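Local coordinates for hypothetical protein, conserved (Leishmania major, PDB 2B4W), which is of unknown function but belongs to a family in the beta-fructosidase clan, many of whose beta-propeller members act on carbohydrates, at residues A[135-140]-A[145-150]; A[162-167]-A[172-177]. All coordinates share one frame; numbering follows the deposited sequence.

Contact 1: A[135-140]-A[145-150]; sequences IRVLQL and LGVFSR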
ATOM      1  N   ILE A 135      -3.109   8.006   3.588  1.00 24.44           N
ATOM      2  CA  ILE A 135      -4.467   8.203   3.108  1.00 20.20           C
ATOM      3  C   ILE A 135      -4.713   7.369   1.842  1.00 18.87           C
ATOM      4  O   ILE A 135      -3.881   7.431   0.928  1.00 29.57           O
ATOM      5  CB  ILE A 135      -4.793   9.672   2.766  1.00 29.24           C
ATOM      6  CG1 ILE A 135      -4.554  10.663   3.908  1.00 29.53           C
ATOM      7  CG2 ILE A 135      -6.235   9.757   2.228  1.00 20.17           C
ATOM      8  CD1 ILE A 135      -4.019  12.032   3.532  1.00 22.09           C
ATOM      9  N   ARG A 136      -5.806   6.614   1.833  1.00 19.62           N
ATOM     10  CA  ARG A 136      -6.162   5.646   0.813  1.00 19.24           C
ATOM     11  C   ARG A 136      -7.643   5.665   0.454  1.00 22.03           C
ATOM     12  O   ARG A 136      -8.535   5.989   1.236  1.00 27.69           O
ATOM     13  CB  ARG A 136      -5.863   4.201   1.234  1.00 17.19           C
ATOM     14  CG  ARG A 136      -4.422   3.848   1.501  1.00 21.11           C
ATOM     15  CD  ARG A 136      -3.533   4.299   0.355  1.00 21.83           C
ATOM     16  NE  ARG A 136      -2.125   3.958   0.528  1.00 20.68           N
ATOM     17  CZ  ARG A 136      -1.170   4.748   0.994  1.00 22.11           C
ATOM     18  NH1 ARG A 136      -1.389   5.999   1.382  1.00 20.43           N
ATOM     19  NH2 ARG A 136       0.069   4.295   1.088  1.00 23.99           N
ATOM     20  N   VAL A 137      -7.900   5.263  -0.802  1.00 18.76           N
ATOM     21  CA  VAL A 137      -9.284   5.237  -1.260  1.00 12.40           C
ATOM     22  C   VAL A 137      -9.583   3.959  -2.026  1.00 15.69           C
ATOM     23  O   VAL A 137      -8.649   3.266  -2.423  1.00 19.87           O
ATOM     24  CB  VAL A 137      -9.600   6.408  -2.211  1.00 24.46           C
ATOM     25  CG1 VAL A 137      -9.205   7.735  -1.578  1.00 20.09           C
ATOM     26  CG2 VAL A 137      -8.888   6.261  -3.560  1.00 26.66           C
ATOM     27  N   LEU A 138     -10.876   3.776  -2.223  1.00 17.04           N
ATOM     28  CA  LEU A 138     -11.439   2.810  -3.137  1.00 18.62           C
ATOM     29  C   LEU A 138     -12.884   3.168  -3.515  1.00 22.75           C
ATOM     30  O   LEU A 138     -13.583   3.928  -2.874  1.00 22.07           O
ATOM     31  CB  LEU A 138     -11.432   1.385  -2.612  1.00 20.51           C
ATOM     32  CG  LEU A 138     -12.274   0.795  -1.500  1.00 30.48           C
ATOM     33  CD1 LEU A 138     -13.755   0.598  -1.679  1.00 51.41           C
ATOM     34  CD2 LEU A 138     -11.756  -0.653  -1.296  1.00 53.32           C
ATOM     35  N   GLN A 139     -13.308   2.489  -4.579  1.00 14.47           N
ATOM     36  CA  GLN A 139     -14.700   2.533  -5.009  1.00 18.87           C
ATOM     37  C   GLN A 139     -15.520   1.442  -4.327  1.00 28.48           C
ATOM     38  O   GLN A 139     -15.109   0.272  -4.403  1.00 26.85           O
ATOM     39  CB  GLN A 139     -14.751   2.340  -6.529  1.00 24.35           C
ATOM     40  CG  GLN A 139     -16.190   2.472  -7.063  1.00 29.06           C
ATOM     41  CD  GLN A 139     -16.109   3.262  -8.360  1.00 33.45           C
ATOM     42  OE1 GLN A 139     -15.184   2.994  -9.120  1.00 23.33           O
ATOM     43  NE2 GLN A 139     -17.033   4.187  -8.564  1.00 43.79           N
ATOM     44  N   LEU A 140     -16.605   1.810  -3.667  1.00 29.16           N
ATOM     45  CA  LEU A 140     -17.465   0.931  -2.892  1.00 23.83           C
ATOM     46  C   LEU A 140     -18.483   0.211  -3.770  1.00 17.36           C
ATOM     47  O   LEU A 140     -18.615   0.512  -4.952  1.00 21.51           O
ATOM     48  CB  LEU A 140     -18.225   1.698  -1.788  1.00 25.16           C
ATOM     49  CG  LEU A 140     -17.337   2.328  -0.709  1.00 38.73           C
ATOM     50  CD1 LEU A 140     -18.089   3.355   0.132  1.00 39.25           C
ATOM     51  CD2 LEU A 140     -16.753   1.251   0.196  1.00 52.96           C
ATOM     52  N   LEU A 145     -17.260   6.580  -2.912  1.00 23.40           N
ATOM     53  CA  LEU A 145     -15.849   6.533  -2.574  1.00 27.22           C
ATOM     54  C   LEU A 145     -15.598   6.314  -1.093  1.00 28.30           C
ATOM     55  O   LEU A 145     -15.930   7.138  -0.246  1.00 28.43           O
ATOM     56  CB  LEU A 145     -15.184   7.831  -3.045  1.00 25.38           C
ATOM     57  CG  LEU A 145     -13.661   7.895  -2.955  1.00 19.06           C
ATOM     58  CD1 LEU A 145     -12.990   7.211  -4.133  1.00 21.41           C
ATOM     59  CD2 LEU A 145     -13.198   9.344  -2.867  1.00 29.63           C
ATOM     60  N   GLY A 146     -14.995   5.167  -0.755  1.00 17.83           N
ATOM     61  CA  GLY A 146     -14.521   4.982   0.599  1.00 12.16           C
ATOM     62  C   GLY A 146     -13.170   5.649   0.785  1.00 17.06           C
ATOM     63  O   GLY A 146     -12.268   5.522  -0.056  1.00 23.48           O
ATOM     64  N   VAL A 147     -13.015   6.383   1.887  1.00 25.55           N
ATOM     65  CA  VAL A 147     -11.725   7.021   2.136  1.00 18.34           C
ATOM     66  C   VAL A 147     -11.224   6.711   3.545  1.00 24.19           C
ATOM     67  O   VAL A 147     -11.925   6.848   4.547  1.00 21.77           O
ATOM     68  CB  VAL A 147     -11.756   8.549   1.923  1.00 22.26           C
ATOM     69  CG1 VAL A 147     -10.329   9.097   1.934  1.00 34.18           C
ATOM     70  CG2 VAL A 147     -12.462   8.934   0.627  1.00 27.20           C
ATOM     71  N   PHE A 148      -9.962   6.291   3.584  1.00 22.56           N
ATOM     72  CA  PHE A 148      -9.264   6.058   4.835  1.00 24.51           C
ATOM     73  C   PHE A 148      -8.226   7.149   5.116  1.00 27.54           C
ATOM     74  O   PHE A 148      -7.389   7.464   4.268  1.00 25.35           O
ATOM     75  CB  PHE A 148      -8.509   4.733   4.825  1.00 25.46           C
ATOM     76  CG  PHE A 148      -9.381   3.497   4.680  1.00 19.39           C
ATOM     77  CD1 PHE A 148      -9.726   2.983   3.438  1.00 22.53           C
ATOM     78  CD2 PHE A 148      -9.819   2.865   5.826  1.00 22.10           C
ATOM     79  CE1 PHE A 148     -10.513   1.847   3.319  1.00 15.23           C
ATOM     80  CE2 PHE A 148     -10.603   1.733   5.710  1.00 30.66           C
ATOM     81  CZ  PHE A 148     -10.929   1.216   4.468  1.00 18.96           C
ATOM     82  N   SER A 149      -8.282   7.702   6.315  1.00 22.94           N
ATOM     83  CA  SER A 149      -7.330   8.700   6.779  1.00 16.45           C
ATOM     84  C   SER A 149      -6.351   8.099   7.765  1.00 23.19           C
ATOM     85  O   SER A 149      -6.524   6.937   8.133  1.00 23.95           O
ATOM     86  CB  SER A 149      -8.099   9.828   7.486  1.00 27.89           C
ATOM     87  OG  SER A 149      -8.732   9.277   8.644  1.00 30.18           O
ATOM     88  N   ARG A 150      -5.341   8.849   8.183  1.00 30.47           N
ATOM     89  CA  ARG A 150      -4.359   8.338   9.126  1.00 24.59           C
ATOM     90  C   ARG A 150      -3.716   9.464   9.929  1.00 26.19           C
ATOM     91  O   ARG A 150      -2.529   9.764   9.765  1.00 31.66           O
ATOM     92  CB  ARG A 150      -3.261   7.528   8.420  1.00 24.28           C
ATOM     93  CG  ARG A 150      -2.788   6.311   9.192  1.00 23.53           C
ATOM     94  CD  ARG A 150      -2.050   6.683  10.476  1.00 30.76           C
ATOM     95  NE  ARG A 150      -0.852   7.427  10.112  1.00 29.79           N
ATOM     96  CZ  ARG A 150       0.407   7.042  10.110  1.00 30.63           C
ATOM     97  NH1 ARG A 150       0.772   5.821  10.483  1.00 30.52           N
ATOM     98  NH2 ARG A 150       1.347   7.905   9.724  1.00 39.23           N
TER

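Contact 2: A[162-167]-A[172-177]; sequences VILNSI and AEVIAK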
ATOM      1  N   VAL A 162     -14.204   7.559   6.092  1.00 32.79           N
ATOM      2  CA  VAL A 162     -15.423   8.249   5.700  1.00 33.50           C
ATOM      3  C   VAL A 162     -15.828   7.931   4.269  1.00 19.54           C
ATOM      4  O   VAL A 162     -15.054   7.809   3.313  1.00 16.87           O
ATOM      5  CB  VAL A 162     -15.266   9.777   5.860  1.00 33.41           C
ATOM      6  CG1 VAL A 162     -14.342  10.320   4.785  1.00 23.63           C
ATOM      7  CG2 VAL A 162     -16.639  10.436   5.830  1.00 32.52           C
ATOM      8  N   ILE A 163     -17.141   7.773   4.093  1.00 23.67           N
ATOM      9  CA  ILE A 163     -17.633   7.532   2.745  1.00 26.28           C
ATOM     10  C   ILE A 163     -17.951   8.838   2.034  1.00 28.88           C
ATOM     11  O   ILE A 163     -18.779   9.587   2.564  1.00 43.99           O
ATOM     12  CB  ILE A 163     -18.920   6.688   2.763  1.00 24.86           C
ATOM     13  CG1 ILE A 163     -18.748   5.296   3.372  1.00 25.49           C
ATOM     14  CG2 ILE A 163     -19.509   6.627   1.362  1.00 29.39           C
ATOM     15  CD1 ILE A 163     -20.033   4.561   3.671  1.00 28.35           C
ATOM     16  N   LEU A 164     -17.363   9.117   0.880  1.00 25.69           N
ATOM     17  CA  LEU A 164     -17.730  10.343   0.160  1.00 28.27           C
ATOM     18  C   LEU A 164     -18.529  10.028  -1.102  1.00 23.76           C
ATOM     19  O   LEU A 164     -18.540   8.873  -1.523  1.00 27.03           O
ATOM     20  CB  LEU A 164     -16.493  11.143  -0.210  1.00 27.86           C
ATOM     21  CG  LEU A 164     -15.495  11.590   0.831  1.00 25.49           C
ATOM     22  CD1 LEU A 164     -14.308  12.270   0.145  1.00 28.26           C
ATOM     23  CD2 LEU A 164     -16.111  12.539   1.839  1.00 30.25           C
ATOM     24  N   ASN A 165     -19.189  11.030  -1.700  1.00 26.44           N
ATOM     25  CA  ASN A 165     -19.967  10.812  -2.904  1.00 25.32           C
ATOM     26  C   ASN A 165     -19.103  10.495  -4.120  1.00 30.06           C
ATOM     27  O   ASN A 165     -19.559   9.758  -5.006  1.00 25.43           O
ATOM     28  CB  ASN A 165     -20.862  12.011  -3.282  1.00 18.34           C
ATOM     29  CG  ASN A 165     -21.949  12.234  -2.248  1.00 19.39           C
ATOM     30  OD1 ASN A 165     -22.675  11.305  -1.885  1.00 26.72           O
ATOM     31  ND2 ASN A 165     -22.046  13.458  -1.757  1.00 30.76           N
ATOM     32  N   SER A 166     -17.909  11.057  -4.172  1.00 33.58           N
ATOM     33  CA  SER A 166     -17.049  10.903  -5.331  1.00 23.74           C
ATOM     34  C   SER A 166     -15.690  11.543  -5.122  1.00 24.50           C
ATOM     35  O   SER A 166     -15.481  12.244  -4.140  1.00 32.49           O
ATOM     36  CB  SER A 166     -17.635  11.572  -6.576  1.00 24.32           C
ATOM     37  OG  SER A 166     -17.623  12.975  -6.377  1.00 34.00           O
ATOM     38  N   ILE A 167     -14.834  11.277  -6.115  1.00 28.21           N
ATOM     39  CA  ILE A 167     -13.449  11.722  -6.022  1.00 31.39           C
ATOM     40  C   ILE A 167     -13.323  13.242  -6.023  1.00 33.85           C
ATOM     41  O   ILE A 167     -12.355  13.795  -5.504  1.00 39.25           O
ATOM     42  CB  ILE A 167     -12.590  11.155  -7.172  1.00 35.12           C
ATOM     43  CG1 ILE A 167     -11.118  11.007  -6.819  1.00 34.42           C
ATOM     44  CG2 ILE A 167     -12.787  12.019  -8.410  1.00 41.42           C
ATOM     45  CD1 ILE A 167     -10.755  10.176  -5.617  1.00 43.08           C
ATOM     46  N   ALA A 172      -8.492  18.041   1.830  1.00 33.23           N
ATOM     47  CA  ALA A 172      -7.847  17.994   3.141  1.00 32.40           C
ATOM     48  C   ALA A 172      -8.830  18.032   4.295  1.00 32.56           C
ATOM     49  O   ALA A 172      -8.705  17.318   5.294  1.00 35.08           O
ATOM     50  CB  ALA A 172      -6.835  19.136   3.258  1.00 40.19           C
ATOM     51  N   GLU A 173      -9.863  18.870   4.178  1.00 38.69           N
ATOM     52  CA  GLU A 173     -10.782  18.986   5.304  1.00 37.55           C
ATOM     53  C   GLU A 173     -11.598  17.733   5.559  1.00 35.08           C
ATOM     54  O   GLU A 173     -11.577  17.201   6.671  1.00 40.74           O
ATOM     55  CB  GLU A 173     -11.717  20.173   5.042  1.00 40.84           C
ATOM     56  CG  GLU A 173     -10.956  21.458   4.762  1.00 60.47           C
ATOM     57  CD  GLU A 173     -10.563  21.656   3.316  1.00 71.97           C
ATOM     58  OE1 GLU A 173     -10.850  20.798   2.454  1.00 56.36           O
ATOM     59  OE2 GLU A 173      -9.946  22.709   3.029  1.00 94.80           O
ATOM     60  N   VAL A 174     -12.334  17.252   4.563  1.00 36.08           N
ATOM     61  CA  VAL A 174     -13.156  16.059   4.807  1.00 27.18           C
ATOM     62  C   VAL A 174     -12.295  14.879   5.235  1.00 24.85           C
ATOM     63  O   VAL A 174     -12.659  14.031   6.052  1.00 34.90           O
ATOM     64  CB  VAL A 174     -14.003  15.694   3.574  1.00 34.88           C
ATOM     65  CG1 VAL A 174     -14.868  16.877   3.151  1.00 54.73           C
ATOM     66  CG2 VAL A 174     -13.149  15.243   2.404  1.00 40.10           C
ATOM     67  N   ILE A 175     -11.091  14.814   4.686  1.00 24.28           N
ATOM     68  CA  ILE A 175     -10.143  13.772   5.054  1.00 27.25           C
ATOM     69  C   ILE A 175      -9.905  13.832   6.553  1.00 26.33           C
ATOM     70  O   ILE A 175     -10.158  12.893   7.298  1.00 31.25           O
ATOM     71  CB  ILE A 175      -8.843  13.958   4.237  1.00 33.32           C
ATOM     72  CG1 ILE A 175      -9.028  13.577   2.762  1.00 30.27           C
ATOM     73  CG2 ILE A 175      -7.707  13.219   4.906  1.00 33.94           C
ATOM     74  CD1 ILE A 175      -7.825  13.654   1.877  1.00 23.96           C
ATOM     75  N   ALA A 176      -9.430  14.984   7.001  1.00 34.73           N
ATOM     76  CA  ALA A 176      -9.157  15.279   8.394  1.00 44.14           C
ATOM     77  C   ALA A 176     -10.305  14.960   9.337  1.00 45.92           C
ATOM     78  O   ALA A 176     -10.103  14.493  10.460  1.00 55.61           O
ATOM     79  CB  ALA A 176      -8.817  16.768   8.502  1.00 58.95           C
ATOM     80  N   LYS A 177     -11.536  15.223   8.910  1.00 38.52           N
ATOM     81  CA  LYS A 177     -12.663  15.025   9.816  1.00 45.15           C
ATOM     82  C   LYS A 177     -13.197  13.603   9.775  1.00 50.56           C
ATOM     83  O   LYS A 177     -14.198  13.282  10.430  1.00 45.02           O
TER

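Contact 1: A[135-140]-A[145-150]
V137 and V147 pair across an antiparallel beta-hairpin, formed by the first two strands of a four-stranded blade in what is probably a five-bladed beta-propeller. Their side chains lie side by side and point the same way, at a non-hydrogen-bonded pair of the hairpin, with V137 CG1 3.9 Å from V147 CG1. V147 CG1 is anti to the backbone N (chi1 -169°) and is met obliquely by I135 CG2 at 4.2 Å. L145 extends the same apolar row: its CD1 rests against V137 CB at 4.0 Å. This face packs on strand 84-89 of the preceding blade through A87 and I89. The other face carries R136, L138 and F148 and packs on strands 188-198 and 203-211, so the hairpin is buried between neighbouring sheets. Here the F148 ring brings one edge near the R136 carbonyl, with CD1 3.9 Å from R136 O, and meets F161 at inclined planes. Paired N-H...O bonds join R136 with F148 and L138 with G146. At the turn end, L140 folds back over the backbone of G146, its CG 3.7 Å from G146 N, where no side chain intervenes. R136 instead leads away from the hairpin, its guanidinium forming a cation-pi contact with Y85 while NE binds N193 O. The same group is steadied by the preceding residue: R136 NH1 donates to I135 O at 2.9 Å, approaching from above the carbonyl plane while the oxygen stays close to the guanidinium plane.

Contact 2: A[162-167]-A[172-177]
The V174 peptide carbonyl is the flat group that V162 meets: the CG1 methyl of V162 stands on one face of that peptide, well off its plane and beyond the oxygen, 4.3 Å from V174 O. This is a loose van der Waals approach where the short helix 172-176 lies over strand 159-164, in the outer part of a probable beta-propeller blade. The main grip comes from two branched side chains. L164 and V174 cross at a slant, and V174 presents CG2 to the leucine, which receives it with both methyls: CD1 is 3.9 Å and CD2 4.1 Å from V174 CG2. A first torsion of -56° leaves V174 CG2 between the backbone N and the carbonyl carbon and turns that branch to L164, while CG1 stays farther from L164. The leucine is extended beyond CB, with CD1 anti to CA (chi2 175°), which carries that methyl to V174 CG2. L164 also packs on V147 of the adjacent strand and on E169 of the connecting loop, whereas V162 touches A178 just past the helix. The side chain of I175 leaves its backbone away from strand 159-164 and packs on P129 and M132. With V174 exposed, the contact is a small apolar patch at the blade margin. It is made continuous by neighbours on the strand, since V162 CG1 lies 4.1 Å from L164 CD2.

Overall arrangement
From the N terminus, the chain first passes along strand 136-139 and turns back as strand 145-149, so contact 1 closes the short loop 140-144. It then continues into strand 159-164, and contact 2 closes the seven-residue connection 165-171 as helix 172-176 folds back over that strand. The two closures follow in series, neither nested nor crossed. They join through the sheet: the backbones of L145 and V147 bond to those of L164 and V162, and L145 packs on I167. Contact 1 lies nearer the centre of the chain, contact 2 farther out, and together they span one probable blade from its inner strands to its margin.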